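Local coordinates for MS5a (Brassica napus, PDB 6L77), which is of unknown function but, as a meiosis-related protein with a cystatin-like fold, appears to enhance papain in a non-canonical way, at residues A[13-16]-A[17-21]; A[136-139]-A[140-144]; A[143-146]-A[147-151]. All blocks are in the same frame, centred on the assembly; numbering follows the deposited sequence.

Interaction 1: residues A[13-16]-A[17-21]; sequences VVKL and YATVG
Two first torsions bring Tyr17 and Val13 together. In Tyr17, chi1 of -75° sets CG opposite its own carbonyl carbon and beside its backbone N, which swings the ring back along the helix toward the preceding turn. In Val13, chi1 of 66° puts CG1 between the backbone N and the carbonyl carbon and leaves CG2 as the branch that meets the ring. The two side chains cross obliquely, and Val13 CG2 comes to 3.5 Å from Tyr17 CE2. The foot of the ring lies close to the same turn's backbone, with Tyr17 CG 3.5 Å from Val13 O, the carbonyl that also accepts the hydrogen bond of Tyr17 N. The far end of the ring is fixed by Gln75 of strand 65-75, whose OE1 is hydrogen-bonded to Tyr17 OH. Such spacing of four residues belongs to one face of an alpha helix, here helix 12-29, which lies against strands of an antiparallel sheet in the manner of the cystatin-like fold. Val14 and Ala18 touch Ile38 of strand 34-45, while Val13 and Leu16 reach Phe148 of helix 138-150. Thr19 illustrates the complementary, polar use of the helix backbone. Its OG1 turns back to Lys15 O and donates a hydrogen bond of 2.8 Å. The backbone N of Thr19 donates to that same Lys15 O at 3.0 Å, so one carbonyl oxygen is gripped twice, from opposite faces of its plane, and the hydroxyl has its rotation fixed. On Val20 the CG2 branch packs down on the backbone, 3.3 Å from Leu16 O, while Val20 N donates a hydrogen bond to that oxygen.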
loop_
_atom_site.group_PDB
_atom_site.type_symbol
_atom_site.label_atom_id
_atom_site.label_comp_id
_atom_site.label_asym_id
_atom_site.label_seq_id
_atom_site.Cartn_x
_atom_site.Cartn_y
_atom_site.Cartn_z
ATOM N N VAL A 13 -8.936 2.573 -9.089
ATOM C CA VAL A 13 -8.160 1.374 -8.771
ATOM C C VAL A 13 -6.912 1.299 -9.642
ATOM O O VAL A 13 -5.844 0.871 -9.184
ATOM C CB VAL A 13 -9.031 0.099 -8.896
ATOM C CG1 VAL A 13 -9.477 -0.159 -10.333
ATOM C CG2 VAL A 13 -8.278 -1.116 -8.365
ATOM N N VAL A 14 -7.015 1.737 -10.902
ATOM C CA VAL A 14 -5.854 1.694 -11.786
ATOM C C VAL A 14 -4.805 2.696 -11.330
ATOM O O VAL A 14 -3.604 2.403 -11.334
ATOM C CB VAL A 14 -6.291 1.941 -13.243
ATOM C CG1 VAL A 14 -5.091 2.020 -14.152
ATOM C CG2 VAL A 14 -7.223 0.822 -13.707
ATOM N N LYS A 15 -5.234 3.906 -10.959
ATOM C CA LYS A 15 -4.281 4.879 -10.441
ATOM C C LYS A 15 -3.599 4.355 -9.184
ATOM O O LYS A 15 -2.381 4.491 -9.030
ATOM C CB LYS A 15 -4.989 6.202 -10.158
ATOM C CG LYS A 15 -4.053 7.264 -9.619
ATOM C CD LYS A 15 -4.775 8.567 -9.338
ATOM C CE LYS A 15 -3.906 9.506 -8.520
ATOM N NZ LYS A 15 -4.644 10.759 -8.200
ATOM N N LEU A 16 -4.362 3.717 -8.293
ATOM C CA LEU A 16 -3.765 3.193 -7.067
ATOM C C LEU A 16 -2.775 2.070 -7.372
ATOM O O LEU A 16 -1.675 2.039 -6.811
ATOM C CB LEU A 16 -4.864 2.717 -6.111
ATOM C CG LEU A 16 -5.749 3.809 -5.496
ATOM C CD1 LEU A 16 -6.936 3.204 -4.747
ATOM C CD2 LEU A 16 -4.953 4.714 -4.577
ATOM N N TYR A 17 -3.123 1.158 -8.289
ATOM C CA TYR A 17 -2.182 0.089 -8.623
ATOM C C TYR A 17 -0.954 0.627 -9.348
ATOM O O TYR A 17 0.155 0.117 -9.155
ATOM C CB TYR A 17 -2.867 -0.994 -9.460
ATOM C CG TYR A 17 -3.784 -1.859 -8.637
ATOM C CD1 TYR A 17 -3.644 -1.913 -7.256
ATOM C CD2 TYR A 17 -4.794 -2.616 -9.223
ATOM C CE1 TYR A 17 -4.484 -2.698 -6.470
ATOM C CE2 TYR A 17 -5.645 -3.415 -8.438
ATOM C CZ TYR A 17 -5.478 -3.443 -7.066
ATOM O OH TYR A 17 -6.295 -4.217 -6.272
ATOM N N ALA A 18 -1.126 1.644 -10.194
ATOM C CA ALA A 18 0.049 2.296 -10.775
ATOM C C ALA A 18 0.958 2.867 -9.688
ATOM O O ALA A 18 2.190 2.780 -9.771
ATOM C CB ALA A 18 -0.384 3.406 -11.727
ATOM N N THR A 19 0.367 3.477 -8.669
ATOM C CA THR A 19 1.173 4.059 -7.606
ATOM C C THR A 19 1.834 2.976 -6.757
ATOM O O THR A 19 2.964 3.154 -6.288
ATOM C CB THR A 19 0.285 4.972 -6.762
ATOM O OG1 THR A 19 -0.361 5.904 -7.629
ATOM C CG2 THR A 19 1.093 5.722 -5.703
ATOM N N VAL A 20 1.156 1.844 -6.570
ATOM C CA VAL A 20 1.788 0.702 -5.910
ATOM C C VAL A 20 3.008 0.242 -6.699
ATOM O O VAL A 20 4.059 -0.068 -6.121
ATOM C CB VAL A 20 0.775 -0.441 -5.734
ATOM C CG1 VAL A 20 1.491 -1.736 -5.304
ATOM C CG2 VAL A 20 -0.274 -0.050 -4.714
ATOM N N GLY A 21 2.879 0.157 -8.027
ATOM C CA GLY A 21 4.020 -0.237 -8.833
ATOM C C GLY A 21 5.184 0.726 -8.688
ATOM O O GLY A 21 6.336 0.306 -8.593
#

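Interaction 2: residues A[136-139]-A[140-144]; sequences HDWI and RLYME
Trp138 and Tyr142 meet one turn apart near the N-terminal end of helix 138-150, which packs beside helix 12-29 on the antiparallel sheet of this cystatin-like protein. Their ring planes stand at 55°, with the centroid of the tryptophan's six-membered ring 5.0 Å from that of the tyrosine. Trp138 CE3 sits over one face of the Tyr142 ring, offset toward the rim, and comes within 3.5 Å of Tyr142 CE2. The polar ends of the two rings are held by neighbours: Trp138 NE1 donates to Leu180 O, and Tyr142 OH is hydrogen-bonded to His23, whose own ring meets both aromatics. Ile139 CG1 covers part of one face of the indole. On another side of the helix Asp137, Arg140 and Glu144 form a salt-bridge network. Arg140, its chain bent at chi3 (49°), spreads its guanidinium between the two acids. NH2 makes a long salt bridge of 4.0 Å to Asp137 OD2, with carboxylate and guanidinium perpendicular, whereas Glu144 OE2 lies in the guanidinium plane, at its edge, 3.4 Å from Arg140 NH1 in a weak salt bridge. One water completes the first turn, donating to His136 O and accepting from Arg140 N at 3.0 Å.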
loop_
_atom_site.group_PDB
_atom_site.type_symbol
_atom_site.label_atom_id
_atom_site.label_comp_id
_atom_site.label_asym_id
_atom_site.label_seq_id
_atom_site.Cartn_x
_atom_site.Cartn_y
_atom_site.Cartn_z
ATOM N N HIS A 136 7.459 9.193 4.623
ATOM C CA HIS A 136 7.394 7.927 3.894
ATOM C C HIS A 136 5.951 7.701 3.459
ATOM O O HIS A 136 5.166 7.094 4.189
ATOM C CB HIS A 136 7.935 6.788 4.751
ATOM C CG HIS A 136 9.343 7.021 5.204
ATOM N ND1 HIS A 136 9.647 7.690 6.370
ATOM C CD2 HIS A 136 10.526 6.732 4.616
ATOM C CE1 HIS A 136 10.960 7.781 6.492
ATOM N NE2 HIS A 136 11.517 7.205 5.444
ATOM N N ASP A 137 5.614 8.169 2.254
ATOM C CA ASP A 137 4.211 8.266 1.859
ATOM C C ASP A 137 3.595 6.935 1.462
ATOM O O ASP A 137 2.402 6.905 1.151
ATOM C CB ASP A 137 4.030 9.286 0.718
ATOM C CG ASP A 137 4.768 8.907 -0.573
ATOM O OD1 ASP A 137 5.251 7.765 -0.727
ATOM O OD2 ASP A 137 4.855 9.783 -1.462
ATOM N N TRP A 138 4.352 5.834 1.470
ATOM C CA TRP A 138 3.693 4.546 1.272
ATOM C C TRP A 138 2.723 4.229 2.403
ATOM O O TRP A 138 1.789 3.451 2.207
ATOM C CB TRP A 138 4.724 3.422 1.116
ATOM C CG TRP A 138 5.594 3.134 2.320
ATOM C CD1 TRP A 138 6.877 3.569 2.535
ATOM C CD2 TRP A 138 5.256 2.317 3.452
ATOM N NE1 TRP A 138 7.352 3.069 3.728
ATOM C CE2 TRP A 138 6.374 2.303 4.310
ATOM C CE3 TRP A 138 4.116 1.585 3.814
ATOM C CZ2 TRP A 138 6.382 1.594 5.521
ATOM C CZ3 TRP A 138 4.121 0.896 5.011
ATOM C CH2 TRP A 138 5.252 0.897 5.851
ATOM N N ILE A 139 2.919 4.811 3.585
ATOM C CA ILE A 139 1.955 4.624 4.661
ATOM C C ILE A 139 0.615 5.229 4.264
ATOM O O ILE A 139 -0.430 4.576 4.356
ATOM C CB ILE A 139 2.506 5.225 5.966
ATOM C CG1 ILE A 139 3.732 4.417 6.413
ATOM C CG2 ILE A 139 1.440 5.274 7.063
ATOM C CD1 ILE A 139 4.472 5.053 7.596
ATOM N N ARG A 140 0.633 6.472 3.766
ATOM C CA ARG A 140 -0.598 7.081 3.271
ATOM C C ARG A 140 -1.193 6.277 2.121
ATOM O O ARG A 140 -2.416 6.111 2.041
ATOM C CB ARG A 140 -0.352 8.524 2.822
ATOM C CG ARG A 140 -1.557 9.121 2.059
ATOM C CD ARG A 140 -1.435 10.619 1.861
ATOM N NE ARG A 140 -0.135 11.007 1.327
ATOM C CZ ARG A 140 0.172 11.017 0.034
ATOM N NH1 ARG A 140 -0.731 10.651 -0.866
ATOM N NH2 ARG A 140 1.387 11.389 -0.359
ATOM N N LEU A 141 -0.343 5.776 1.217
ATOM C CA LEU A 141 -0.827 4.927 0.132
ATOM C C LEU A 141 -1.615 3.728 0.660
ATOM O O LEU A 141 -2.706 3.419 0.157
ATOM C CB LEU A 141 0.355 4.453 -0.718
ATOM C CG LEU A 141 -0.004 3.472 -1.848
ATOM C CD1 LEU A 141 -1.000 4.100 -2.812
ATOM C CD2 LEU A 141 1.248 3.066 -2.588
ATOM N N TYR A 142 -1.070 3.019 1.658
ATOM C CA TYR A 142 -1.767 1.824 2.133
ATOM C C TYR A 142 -3.081 2.204 2.801
ATOM O O TYR A 142 -4.090 1.503 2.642
ATOM C CB TYR A 142 -0.897 1.007 3.093
ATOM C CG TYR A 142 0.356 0.353 2.507
ATOM C CD1 TYR A 142 0.819 0.665 1.224
ATOM C CD2 TYR A 142 1.076 -0.578 3.254
ATOM C CE1 TYR A 142 1.978 0.055 0.708
ATOM C CE2 TYR A 142 2.226 -1.180 2.754
ATOM C CZ TYR A 142 2.675 -0.856 1.486
ATOM O OH TYR A 142 3.815 -1.449 1.005
HETATM N N MSE A 143 -3.101 3.326 3.521
HETATM C CA MSE A 143 -4.364 3.852 4.063
HETATM C C MSE A 143 -5.383 4.154 2.955
HETATM O O MSE A 143 -6.562 3.805 3.054
HETATM C CB MSE A 143 -4.116 5.126 4.879
HETATM C CG MSE A 143 -5.408 5.841 5.302
HETATM SE SE MSE A 143 -5.064 7.593 6.134
HETATM C CE MSE A 143 -4.205 8.493 4.618
ATOM N N GLU A 144 -4.917 4.816 1.894
ATOM C CA GLU A 144 -5.825 5.186 0.811
ATOM C C GLU A 144 -6.415 3.958 0.131
ATOM O O GLU A 144 -7.612 3.930 -0.186
ATOM C CB GLU A 144 -5.093 6.075 -0.194
ATOM C CG GLU A 144 -4.837 7.459 0.374
ATOM C CD GLU A 144 -4.065 8.364 -0.565
ATOM O OE1 GLU A 144 -3.580 7.879 -1.613
ATOM O OE2 GLU A 144 -3.944 9.565 -0.241
HETATM O O HOH W 1 2.460 8.594 4.733
#

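Interaction 3: residues A[143-146]-A[147-151]; sequences MEIS and FFNRD
Asn149 runs alongside Ile145, both side chains pointing the same way, and its course can be followed outward atom by atom. CB stands 3.7 Å from Ile145 O. With chi1 at -81°, CG lies beside the residue's own backbone N and stays near the same carbonyl oxygen. ND2 then donates to Ile145 O at 2.9 Å, approaching from above the carbonyl plane, 44° out of it, rather than along a lone pair. The same ND2 rests 3.5 Å from the CG2 methyl of Ile145. OD1, the other branch, has a weak hydrogen bond to Arg152 NH1. Because Asn149 N also reaches Ile145 O, at 3.1 Å and from the opposite face, this oxygen has two donors from a single residue. Replaced by an alanine, this residue would probably leave Ile145 O with one donor fewer and Arg152 NH1 without this weak acceptor. The edge of the Phe148 ring also comes near Ile145 O, while the ring itself packs on Leu12, Val13 and Leu16 of helix 12-29. Next along the backbone, Arg150 N has a weak bond to Ser146 O at 3.3 Å and a further hydrogen bond to Phe147 O at 3.1 Å, the shift from four-residue to three-residue spacing familiar from the C-terminal turn of an alpha helix.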
loop_
_atom_site.group_PDB
_atom_site.type_symbol
_atom_site.label_atom_id
_atom_site.label_comp_id
_atom_site.label_asym_id
_atom_site.label_seq_id
_atom_site.Cartn_x
_atom_site.Cartn_y
_atom_site.Cartn_z
HETATM N N MSE A 143 -3.101 3.326 3.521
HETATM C CA MSE A 143 -4.364 3.852 4.063
HETATM C C MSE A 143 -5.383 4.154 2.955
HETATM O O MSE A 143 -6.562 3.805 3.054
HETATM C CB MSE A 143 -4.116 5.126 4.879
HETATM C CG MSE A 143 -5.408 5.841 5.302
HETATM SE SE MSE A 143 -5.064 7.593 6.134
HETATM C CE MSE A 143 -4.205 8.493 4.618
ATOM N N GLU A 144 -4.917 4.816 1.894
ATOM C CA GLU A 144 -5.825 5.186 0.811
ATOM C C GLU A 144 -6.415 3.958 0.131
ATOM O O GLU A 144 -7.612 3.930 -0.186
ATOM C CB GLU A 144 -5.093 6.075 -0.194
ATOM C CG GLU A 144 -4.837 7.459 0.374
ATOM C CD GLU A 144 -4.065 8.364 -0.565
ATOM O OE1 GLU A 144 -3.580 7.879 -1.613
ATOM O OE2 GLU A 144 -3.944 9.565 -0.241
ATOM N N ILE A 145 -5.602 2.927 -0.098
ATOM C CA ILE A 145 -6.126 1.708 -0.705
ATOM C C ILE A 145 -7.111 1.023 0.235
ATOM O O ILE A 145 -8.140 0.496 -0.203
ATOM C CB ILE A 145 -4.970 0.771 -1.103
ATOM C CG1 ILE A 145 -4.077 1.466 -2.134
ATOM C CG2 ILE A 145 -5.517 -0.529 -1.680
ATOM C CD1 ILE A 145 -2.806 0.723 -2.448
ATOM N N SER A 146 -6.822 1.035 1.539
ATOM C CA SER A 146 -7.746 0.463 2.515
ATOM C C SER A 146 -9.076 1.203 2.510
ATOM O O SER A 146 -10.148 0.583 2.520
ATOM C CB SER A 146 -7.123 0.506 3.914
ATOM O OG SER A 146 -5.902 -0.210 3.952
ATOM N N PHE A 147 -9.027 2.537 2.517
ATOM C CA PHE A 147 -10.260 3.324 2.514
ATOM C C PHE A 147 -11.074 3.061 1.250
ATOM O O PHE A 147 -12.304 2.921 1.308
ATOM C CB PHE A 147 -9.920 4.813 2.642
ATOM C CG PHE A 147 -11.130 5.710 2.687
ATOM C CD1 PHE A 147 -11.992 5.681 3.776
ATOM C CD2 PHE A 147 -11.408 6.571 1.639
ATOM C CE1 PHE A 147 -13.111 6.496 3.813
ATOM C CE2 PHE A 147 -12.535 7.395 1.674
ATOM C CZ PHE A 147 -13.379 7.352 2.757
ATOM N N PHE A 148 -10.393 2.984 0.103
ATOM C CA PHE A 148 -11.041 2.719 -1.179
ATOM C C PHE A 148 -11.794 1.397 -1.161
ATOM O O PHE A 148 -12.944 1.314 -1.624
ATOM C CB PHE A 148 -9.978 2.727 -2.282
ATOM C CG PHE A 148 -10.466 2.219 -3.602
ATOM C CD1 PHE A 148 -11.352 2.970 -4.365
ATOM C CD2 PHE A 148 -10.021 1.001 -4.094
ATOM C CE1 PHE A 148 -11.792 2.516 -5.592
ATOM C CE2 PHE A 148 -10.467 0.531 -5.319
ATOM C CZ PHE A 148 -11.356 1.289 -6.071
ATOM N N ASN A 149 -11.170 0.351 -0.615
ATOM C CA ASN A 149 -11.806 -0.959 -0.582
ATOM C C ASN A 149 -12.951 -1.054 0.415
ATOM O O ASN A 149 -13.659 -2.070 0.408
ATOM C CB ASN A 149 -10.775 -2.049 -0.277
ATOM C CG ASN A 149 -9.979 -2.454 -1.502
ATOM O OD1 ASN A 149 -10.481 -3.182 -2.361
ATOM N ND2 ASN A 149 -8.735 -1.979 -1.597
ATOM N N ARG A 150 -13.162 -0.046 1.269
ATOM C CA ARG A 150 -14.367 -0.071 2.101
ATOM C C ARG A 150 -15.625 0.045 1.252
ATOM O O ARG A 150 -16.630 -0.626 1.522
ATOM C CB ARG A 150 -14.333 1.050 3.138
ATOM C CG ARG A 150 -13.262 0.891 4.209
ATOM C CD ARG A 150 -13.554 1.830 5.361
ATOM N NE ARG A 150 -14.937 1.686 5.785
ATOM C CZ ARG A 150 -15.336 0.865 6.748
ATOM N NH1 ARG A 150 -14.444 0.130 7.401
ATOM N NH2 ARG A 150 -16.625 0.779 7.054
ATOM N N ASP A 151 -15.596 0.908 0.236
ATOM C CA ASP A 151 -16.726 1.042 -0.683
ATOM C C ASP A 151 -16.177 1.698 -1.946
ATOM O O ASP A 151 -15.927 2.908 -1.958
ATOM C CB ASP A 151 -17.855 1.853 -0.073
ATOM C CG ASP A 151 -19.123 1.802 -0.907
ATOM O OD1 ASP A 151 -19.050 2.025 -2.135
ATOM O OD2 ASP A 151 -20.198 1.534 -0.329
#

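How the interactions relate
Followed from the N terminus, none of the three contacts closes a loop: each is a local contact within, or at an end of, one helix. Interaction 1 comes first, on helix 12-29, and is complete long before the others begin. Interactions 2 and 3 follow in succession on helix 138-150, overlapping at Met143 and Glu144 without either nesting in the other. Interaction 1 touches interaction 2 where Thr19 CG2 lies 3.9 Å from Leu141 CD1, and interaction 3 where Val20 CG2 lies 3.5 Å from Ile145 CD1. Helix 12-29 also packs on strands 34-45, 49-60 and 65-75, and helix 138-150 on strands 161-170, 186-195 and 201-212, so the helix pair connects the two parts of the sheet.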